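Virulence-associated protein I (Coxiella burnetii, PDB 3TRB) probably binds DNA through a helix-turn-helix domain, as the antidote of a HigA-family addiction module. Local coordinates at residues N75-D78 and A79-K83; S53-A56 and D57-L60; K27-A30 and N31-A34; I39-N42 and R43-I47. All blocks are in the same frame, centred on the assembly; numbering follows the deposited sequence.

Contact 1. Residues N75-D78 and A79-K83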
# COMPACT_ATOMS: atom_id res chain seq x y z
N ASN A 75 -16.56 1.21 -4.94
CA ASN A 75 -16.54 0.74 -3.56
C ASN A 75 -17.80 -0.05 -3.21
O ASN A 75 -17.77 -0.95 -2.37
CB ASN A 75 -16.34 1.90 -2.59
CG ASN A 75 -14.87 2.20 -2.34
OD1 ASN A 75 -13.99 1.56 -2.92
ND2 ASN A 75 -14.61 3.17 -1.48
N LEU A 76 -18.92 0.30 -3.85
CA LEU A 76 -20.14 -0.47 -3.69
C LEU A 76 -19.94 -1.87 -4.27
O LEU A 76 -20.35 -2.86 -3.67
CB LEU A 76 -21.32 0.22 -4.38
CG LEU A 76 -21.87 1.48 -3.70
CD1 LEU A 76 -23.07 2.01 -4.47
CD2 LEU A 76 -22.24 1.18 -2.26
N GLN A 77 -19.29 -1.94 -5.42
CA GLN A 77 -19.00 -3.22 -6.05
C GLN A 77 -18.03 -4.03 -5.21
O GLN A 77 -18.19 -5.24 -5.05
CB GLN A 77 -18.44 -3.01 -7.46
CG GLN A 77 -18.30 -4.29 -8.26
CD GLN A 77 -19.65 -4.91 -8.58
OE1 GLN A 77 -20.53 -4.26 -9.15
NE2 GLN A 77 -19.81 -6.18 -8.23
N ASP A 78 -17.01 -3.36 -4.67
CA ASP A 78 -16.03 -4.01 -3.81
C ASP A 78 -16.70 -4.64 -2.60
O ASP A 78 -16.45 -5.81 -2.27
CB ASP A 78 -14.97 -3.02 -3.33
CG ASP A 78 -14.09 -2.53 -4.46
OD1 ASP A 78 -14.05 -3.17 -5.53
OD2 ASP A 78 -13.42 -1.49 -4.26
N ALA A 79 -17.55 -3.87 -1.93
CA ALA A 79 -18.25 -4.34 -0.74
C ALA A 79 -19.03 -5.60 -1.06
O ALA A 79 -19.01 -6.57 -0.30
CB ALA A 79 -19.19 -3.25 -0.22
N TYR A 80 -19.72 -5.59 -2.20
CA TYR A 80 -20.49 -6.74 -2.64
C TYR A 80 -19.59 -7.93 -2.97
O TYR A 80 -19.87 -9.06 -2.55
CB TYR A 80 -21.35 -6.38 -3.86
CG TYR A 80 -22.04 -7.56 -4.50
CD1 TYR A 80 -23.26 -8.02 -4.03
CD2 TYR A 80 -21.47 -8.21 -5.59
CE1 TYR A 80 -23.90 -9.09 -4.62
CE2 TYR A 80 -22.10 -9.29 -6.19
CZ TYR A 80 -23.32 -9.72 -5.70
OH TYR A 80 -23.94 -10.79 -6.29
N ASP A 81 -18.52 -7.67 -3.70
CA ASP A 81 -17.58 -8.73 -4.08
C ASP A 81 -16.96 -9.39 -2.86
O ASP A 81 -16.83 -10.61 -2.80
CB ASP A 81 -16.48 -8.17 -4.99
CG ASP A 81 -16.99 -7.74 -6.34
OD1 ASP A 81 -18.15 -8.05 -6.68
OD2 ASP A 81 -16.23 -7.08 -7.08
N ILE A 82 -16.58 -8.58 -1.88
CA ILE A 82 -15.97 -9.09 -0.66
C ILE A 82 -16.91 -10.02 0.09
O ILE A 82 -16.53 -11.11 0.51
CB ILE A 82 -15.52 -7.94 0.27
CG1 ILE A 82 -14.35 -7.18 -0.36
CG2 ILE A 82 -15.13 -8.49 1.63
CD1 ILE A 82 -13.96 -5.93 0.40
N LYS A 83 -18.16 -9.58 0.26
CA LYS A 83 -19.14 -10.38 0.98
C LYS A 83 -19.47 -11.68 0.25
O LYS A 83 -19.67 -12.72 0.88
CB LYS A 83 -20.42 -9.57 1.26
CG LYS A 83 -20.25 -8.52 2.34
CD LYS A 83 -21.58 -7.90 2.73
CE LYS A 83 -21.43 -6.95 3.90
NZ LYS A 83 -20.51 -5.82 3.59
O HOH W 1 -13.92 -5.75 -6.57

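Contact 2. Residues S53-A56 and D57-L60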
# COMPACT_ATOMS: atom_id res chain seq x y z
N SER A 53 -21.34 -6.56 -13.20
CA SER A 53 -20.66 -5.69 -12.25
C SER A 53 -20.53 -4.26 -12.77
O SER A 53 -20.71 -4.01 -13.96
CB SER A 53 -19.27 -6.24 -11.92
OG SER A 53 -19.36 -7.54 -11.36
N ILE A 54 -20.21 -3.33 -11.88
CA ILE A 54 -19.90 -1.97 -12.28
C ILE A 54 -18.42 -1.86 -12.60
O ILE A 54 -17.57 -1.98 -11.72
CB ILE A 54 -20.24 -0.95 -11.17
CG1 ILE A 54 -21.75 -0.91 -10.93
CG2 ILE A 54 -19.73 0.43 -11.55
CD1 ILE A 54 -22.18 0.21 -10.01
N THR A 55 -18.11 -1.65 -13.88
CA THR A 55 -16.73 -1.47 -14.30
C THR A 55 -16.30 -0.03 -14.07
O THR A 55 -17.12 0.82 -13.72
CB THR A 55 -16.56 -1.81 -15.79
OG1 THR A 55 -17.33 -0.90 -16.59
CG2 THR A 55 -17.02 -3.23 -16.07
N ALA A 56 -15.01 0.24 -14.25
CA ALA A 56 -14.49 1.59 -14.08
C ALA A 56 -15.14 2.56 -15.06
O ALA A 56 -15.41 3.71 -14.72
CB ALA A 56 -12.98 1.60 -14.24
N ASP A 57 -15.38 2.09 -16.28
CA ASP A 57 -16.02 2.92 -17.30
C ASP A 57 -17.44 3.31 -16.88
O ASP A 57 -17.83 4.47 -17.02
CB ASP A 57 -16.06 2.19 -18.64
CG ASP A 57 -16.72 3.00 -19.73
OD1 ASP A 57 -16.02 3.79 -20.39
OD2 ASP A 57 -17.95 2.87 -19.91
N THR A 58 -18.19 2.35 -16.36
CA THR A 58 -19.55 2.61 -15.91
C THR A 58 -19.54 3.53 -14.69
O THR A 58 -20.39 4.41 -14.57
CB THR A 58 -20.28 1.31 -15.56
OG1 THR A 58 -20.34 0.47 -16.72
CG2 THR A 58 -21.70 1.61 -15.08
N ALA A 59 -18.58 3.32 -13.80
CA ALA A 59 -18.44 4.15 -12.61
C ALA A 59 -18.23 5.61 -12.98
O ALA A 59 -18.81 6.51 -12.37
CB ALA A 59 -17.31 3.64 -11.74
N LEU A 60 -17.39 5.85 -13.98
CA LEU A 60 -17.11 7.21 -14.44
C LEU A 60 -18.35 7.87 -15.02
O LEU A 60 -18.59 9.06 -14.81
CB LEU A 60 -15.98 7.20 -15.48
CG LEU A 60 -14.57 6.94 -14.97
CD1 LEU A 60 -13.60 6.77 -16.13
CD2 LEU A 60 -14.11 8.06 -14.05

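Contact 3. Residues K27-A30 and N31-A34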
# COMPACT_ATOMS: atom_id res chain seq x y z
N LYS A 27 -38.99 8.12 -10.97
CA LYS A 27 -39.12 6.77 -11.50
C LYS A 27 -38.43 6.62 -12.86
O LYS A 27 -39.07 6.25 -13.84
CB LYS A 27 -40.60 6.38 -11.62
CG LYS A 27 -41.38 6.51 -10.32
CD LYS A 27 -42.84 6.12 -10.51
CE LYS A 27 -43.65 6.33 -9.24
NZ LYS A 27 -45.09 6.01 -9.45
N MSE A 28 -37.14 6.92 -12.90
CA MSE A 28 -36.38 6.82 -14.14
C MSE A 28 -36.22 5.37 -14.58
O MSE A 28 -35.87 4.50 -13.78
CB MSE A 28 -35.02 7.49 -13.99
CG MSE A 28 -34.13 7.38 -15.22
SE MSE A 28 -32.48 8.41 -15.06
CE MSE A 28 -33.24 10.20 -15.05
N SER A 29 -36.47 5.11 -15.86
CA SER A 29 -36.40 3.76 -16.40
C SER A 29 -34.97 3.37 -16.77
O SER A 29 -34.06 4.21 -16.76
CB SER A 29 -37.29 3.63 -17.64
OG SER A 29 -36.78 4.38 -18.72
N ALA A 30 -34.77 2.10 -17.09
CA ALA A 30 -33.47 1.61 -17.52
C ALA A 30 -33.07 2.25 -18.84
O ALA A 30 -31.91 2.62 -19.03
CB ALA A 30 -33.48 0.09 -17.64
N ASN A 31 -34.03 2.38 -19.74
CA ASN A 31 -33.80 3.03 -21.03
C ASN A 31 -33.37 4.49 -20.87
O ASN A 31 -32.44 4.95 -21.54
CB ASN A 31 -35.03 2.93 -21.92
CG ASN A 31 -35.06 1.67 -22.75
OD1 ASN A 31 -34.38 1.58 -23.78
ND2 ASN A 31 -35.84 0.69 -22.33
N GLN A 32 -34.06 5.21 -20.00
CA GLN A 32 -33.74 6.61 -19.74
C GLN A 32 -32.30 6.77 -19.25
O GLN A 32 -31.56 7.61 -19.75
CB GLN A 32 -34.71 7.21 -18.71
CG GLN A 32 -36.12 7.44 -19.24
CD GLN A 32 -37.05 8.00 -18.18
OE1 GLN A 32 -37.54 7.27 -17.33
NE2 GLN A 32 -37.29 9.30 -18.24
N LEU A 33 -31.92 5.95 -18.27
CA LEU A 33 -30.57 6.00 -17.73
C LEU A 33 -29.54 5.64 -18.80
O LEU A 33 -28.51 6.31 -18.93
CB LEU A 33 -30.43 5.04 -16.54
CG LEU A 33 -29.04 4.99 -15.91
CD1 LEU A 33 -28.61 6.38 -15.44
CD2 LEU A 33 -29.00 4.00 -14.76
N ALA A 34 -29.83 4.59 -19.56
CA ALA A 34 -28.93 4.14 -20.62
C ALA A 34 -28.64 5.25 -21.62
O ALA A 34 -27.50 5.43 -22.04
CB ALA A 34 -29.51 2.92 -21.32

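Contact 4. Residues I39-N42 and R43-I47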
# COMPACT_ATOMS: atom_id res chain seq x y z
N ILE A 39 -24.93 4.23 -22.90
CA ILE A 39 -24.56 2.81 -22.89
C ILE A 39 -25.78 1.97 -23.26
O ILE A 39 -26.91 2.43 -23.13
CB ILE A 39 -24.03 2.36 -21.51
CG1 ILE A 39 -25.08 2.60 -20.43
CG2 ILE A 39 -22.73 3.09 -21.18
CD1 ILE A 39 -24.62 2.21 -19.04
N PRO A 40 -25.55 0.73 -23.72
CA PRO A 40 -26.67 -0.14 -24.10
C PRO A 40 -27.63 -0.32 -22.94
O PRO A 40 -27.20 -0.44 -21.79
CB PRO A 40 -25.98 -1.47 -24.43
CG PRO A 40 -24.59 -1.09 -24.80
CD PRO A 40 -24.25 0.08 -23.93
N THR A 41 -28.93 -0.35 -23.23
CA THR A 41 -29.94 -0.58 -22.20
C THR A 41 -29.67 -1.91 -21.52
O THR A 41 -29.89 -2.06 -20.32
CB THR A 41 -31.36 -0.58 -22.79
OG1 THR A 41 -31.61 0.66 -23.46
CG2 THR A 41 -32.39 -0.76 -21.68
N ASN A 42 -29.19 -2.88 -22.30
CA ASN A 42 -28.83 -4.19 -21.78
C ASN A 42 -27.86 -4.12 -20.61
O ASN A 42 -27.98 -4.87 -19.64
CB ASN A 42 -28.25 -5.07 -22.89
CG ASN A 42 -29.29 -5.49 -23.90
OD1 ASN A 42 -30.40 -5.89 -23.54
ND2 ASN A 42 -28.94 -5.42 -25.18
N ARG A 43 -26.89 -3.22 -20.70
CA ARG A 43 -25.88 -3.06 -19.66
C ARG A 43 -26.51 -2.55 -18.36
O ARG A 43 -26.20 -3.04 -17.28
CB ARG A 43 -24.77 -2.12 -20.12
CG ARG A 43 -23.60 -2.03 -19.16
CD ARG A 43 -22.49 -1.17 -19.74
NE ARG A 43 -22.07 -1.65 -21.05
CZ ARG A 43 -21.31 -0.97 -21.90
NH1 ARG A 43 -20.88 0.24 -21.58
NH2 ARG A 43 -20.99 -1.49 -23.07
N VAL A 44 -27.38 -1.56 -18.48
CA VAL A 44 -28.09 -1.02 -17.33
C VAL A 44 -28.98 -2.08 -16.69
O VAL A 44 -28.96 -2.28 -15.48
CB VAL A 44 -28.95 0.20 -17.71
CG1 VAL A 44 -29.86 0.59 -16.55
CG2 VAL A 44 -28.06 1.37 -18.12
N THR A 45 -29.77 -2.76 -17.52
CA THR A 45 -30.66 -3.82 -17.05
C THR A 45 -29.90 -4.93 -16.33
O THR A 45 -30.33 -5.41 -15.28
CB THR A 45 -31.47 -4.42 -18.21
OG1 THR A 45 -32.42 -3.46 -18.68
CG2 THR A 45 -32.20 -5.67 -17.75
N ALA A 46 -28.76 -5.32 -16.89
CA ALA A 46 -27.94 -6.37 -16.30
C ALA A 46 -27.43 -5.96 -14.92
O ALA A 46 -27.43 -6.77 -13.99
CB ALA A 46 -26.78 -6.71 -17.22
N ILE A 47 -27.01 -4.71 -14.79
CA ILE A 47 -26.54 -4.19 -13.51
C ILE A 47 -27.68 -4.14 -12.50
O ILE A 47 -27.51 -4.52 -11.34
CB ILE A 47 -25.92 -2.79 -13.67
CG1 ILE A 47 -24.65 -2.87 -14.51
CG2 ILE A 47 -25.62 -2.18 -12.30
CD1 ILE A 47 -24.05 -1.51 -14.85

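Contact 1. Residues N75-D78 and A79-K83
Residues 75-78 and 79-83 form one unbroken run of helix, in which the backbone N of Ala-79, Tyr-80, Asp-81 and Ile-82 each bonds to the carbonyl oxygen four residues earlier. Asp-81 N to Gln-77 O and Ile-82 N to Asp-78 O are both 2.8 Å. The main side-chain link joins residues one turn apart. Gln-77 NE2 donates to Asp-81 OD1 over 2.9 Å, with the oxygen almost in the amide plane. The amide meets the syn side of OD1, 31° out of the carboxylate plane. Gln-77 has CG anti to its backbone N (chi1 -172°) and then bends at chi2 (66°), which brings NE2 round to the carboxylate. NE2 also lies 3.7 Å from Tyr-80 CD2, approaching the ring obliquely, with the amide steeply turned against it. A water bridges the two acids: it donates to Asp-78 OD1 at 2.8 Å and to Asp-81 OD2 at 2.7 Å. This probably eases the like charges. Asp-78 also lies close to Asp-78 of the second subunit. Tyr-80 meets His-13 edge-to-face. Leu-76 packs on Ile-17 of helix 14-24, and Gln-77 OE1 accepts from Ile-54 N in the loop before helix 56-66.

Contact 2. Residues S53-A56 and D57-L60
The start of helix 56-66 is the element here, with Thr-55 as its N-cap residue and Ile-54 leading in from the loop. Thr-55 OG1 and Thr-58 OG1 lie 3.3 Å apart and share a weak hydrogen bond in which either hydroxyl could donate. The two side chains cross at about a right angle. The Thr-55 hydroxyl sits between its own backbone N and carbonyl carbon (chi1 64°), which turns it toward the first turn of the helix. Backbone bonds then set the helix going. Ala-59 N donates to Thr-55 O at 2.9 Å, and Leu-60 N to Ala-56 O at 3.0 Å. On the apolar side, Ile-54 CG2 reaches forward across the first turn to Ala-59 CB at 4.0 Å. CG2 also lies 3.8 Å from Ala-59 N. Asp-57 directs its carboxylate away from this contact and forms a salt bridge with Arg-61, one turn further on. Ile-54 packs on Trp-73 and Ala-59 on Leu-74, both of helix 70-96. Ala-56 and Leu-60 touch Ala-85 of the second subunit. Ile-54 just before the N-cap and Ala-59 four residues after it hold the positions of a hydrophobic staple, here at the N-terminus of a helix of the helix-turn-helix domain.

Contact 3. Residues K27-A30 and N31-A34
Ser-29 and Gln-32 grip each other through two reciprocal hydrogen bonds. Gln-32 N donates to Ser-29 OG over 3.1 Å, at an N-H...O angle of 162°. In return Ser-29 N donates to Gln-32 OE1 over 2.8 Å, and this bond is also nearly straight, at 166°. The donor is tilted from the carbonyl plane of the amide. Together the two bonds make a capping box, with Ser-29 as the N-cap of helix 30-37. Gln-32 CG is anti to its own carbonyl carbon (chi1 -72°) and the chain runs on extended, which carries OE1 back past the start of the helix to the Ser-29 amide. CG passes close to the serine hydroxyl on the way, with Gln-32 CG to Ser-29 OG at 3.2 Å. Next to the box, the selenomethionine Met-28 lays its CG against Gln-32 CB at 3.5 Å. Its selenium lies 4.2 Å from Leu-33 CB. The next shell is the helix backbone: Leu-33 N bonds to Ser-29 O, and Ala-34 N to Ala-30 O. Further out, Met-28 and Leu-33 both pack on Leu-22 of helix 14-24 and on Phe-65 of helix 56-66. Ala-30 and Ala-34 lie against Val-44 of helix 41-48. Asn-31 turns its OD1 to the Thr-41 hydroxyl of that helix. The cap thus gives side-chain acceptors to two backbone N-H groups at the helix start, Ser-29 N and Gln-32 N. Met-28 and Leu-33 form the hydrophobic staple that accompanies the capping box and joins the same turn to the core.

Contact 4. Residues I39-N42 and R43-I47
The Arg-43 chain leaves opposite its own backbone N (chi1 -173°), runs straight through chi2 and bends at chi3 (-55°), which swings its guanidinium back to Pro-40. Pro-40 CD stands over one face, above the centre of the guanidinium, 3.7 Å from Arg-43 CZ. Ile-39 adds a second apolar partner, its CG2 coming within 3.4 Å of Arg-43 NH1. The two side chains cross at about a right angle. The other branch of Ile-39 goes to the core side: its CD1 meets Val-44 CG2 at 3.7 Å. Pro-40 is the N-cap of helix 41-48. Its carbonyl oxygen takes two weak bonds, from Arg-43 N at 3.0 Å and from Val-44 N at 3.5 Å. The helix is then carried on by Thr-45 N, which donates to Thr-41 O at 2.9 Å in a nearly straight bond. Thr-45 OG1 also donates weakly to Thr-41 O, so that oxygen holds two donors from one residue. Helix 41-48 follows helix 30-37 as the second helix of the helix-turn-helix. In XRE-family relatives the equivalent helix is the recognition helix, consistent with a probable role in DNA binding here. Val-44 also packs on Leu-33 of helix 30-37. Arg-43 and Ile-47 touch Thr-58 of helix 56-66, and Ile-39 touches Arg-61 of the same helix.

Along the chain the order is contact 3, contact 4, contact 2 and contact 1. The first three open helices 30-37, 41-48 and 56-66, and all belong to the helix-turn-helix region. Contacts 3 and 4 have centres about 10 Å apart and touch, joining the two helices of that motif. Contact 4 meets contact 2 through Thr-58 and Ile-47, with centres about 12 Å apart. Contact 2 touches contact 1 on the long helix 70-96, about 13 Å away between centres. Contacts 1 and 3 are far apart, about 24 Å between centres. Contacts 1 and 2 both touch the second subunit, whereas no other chain of the assembly touches contact 4.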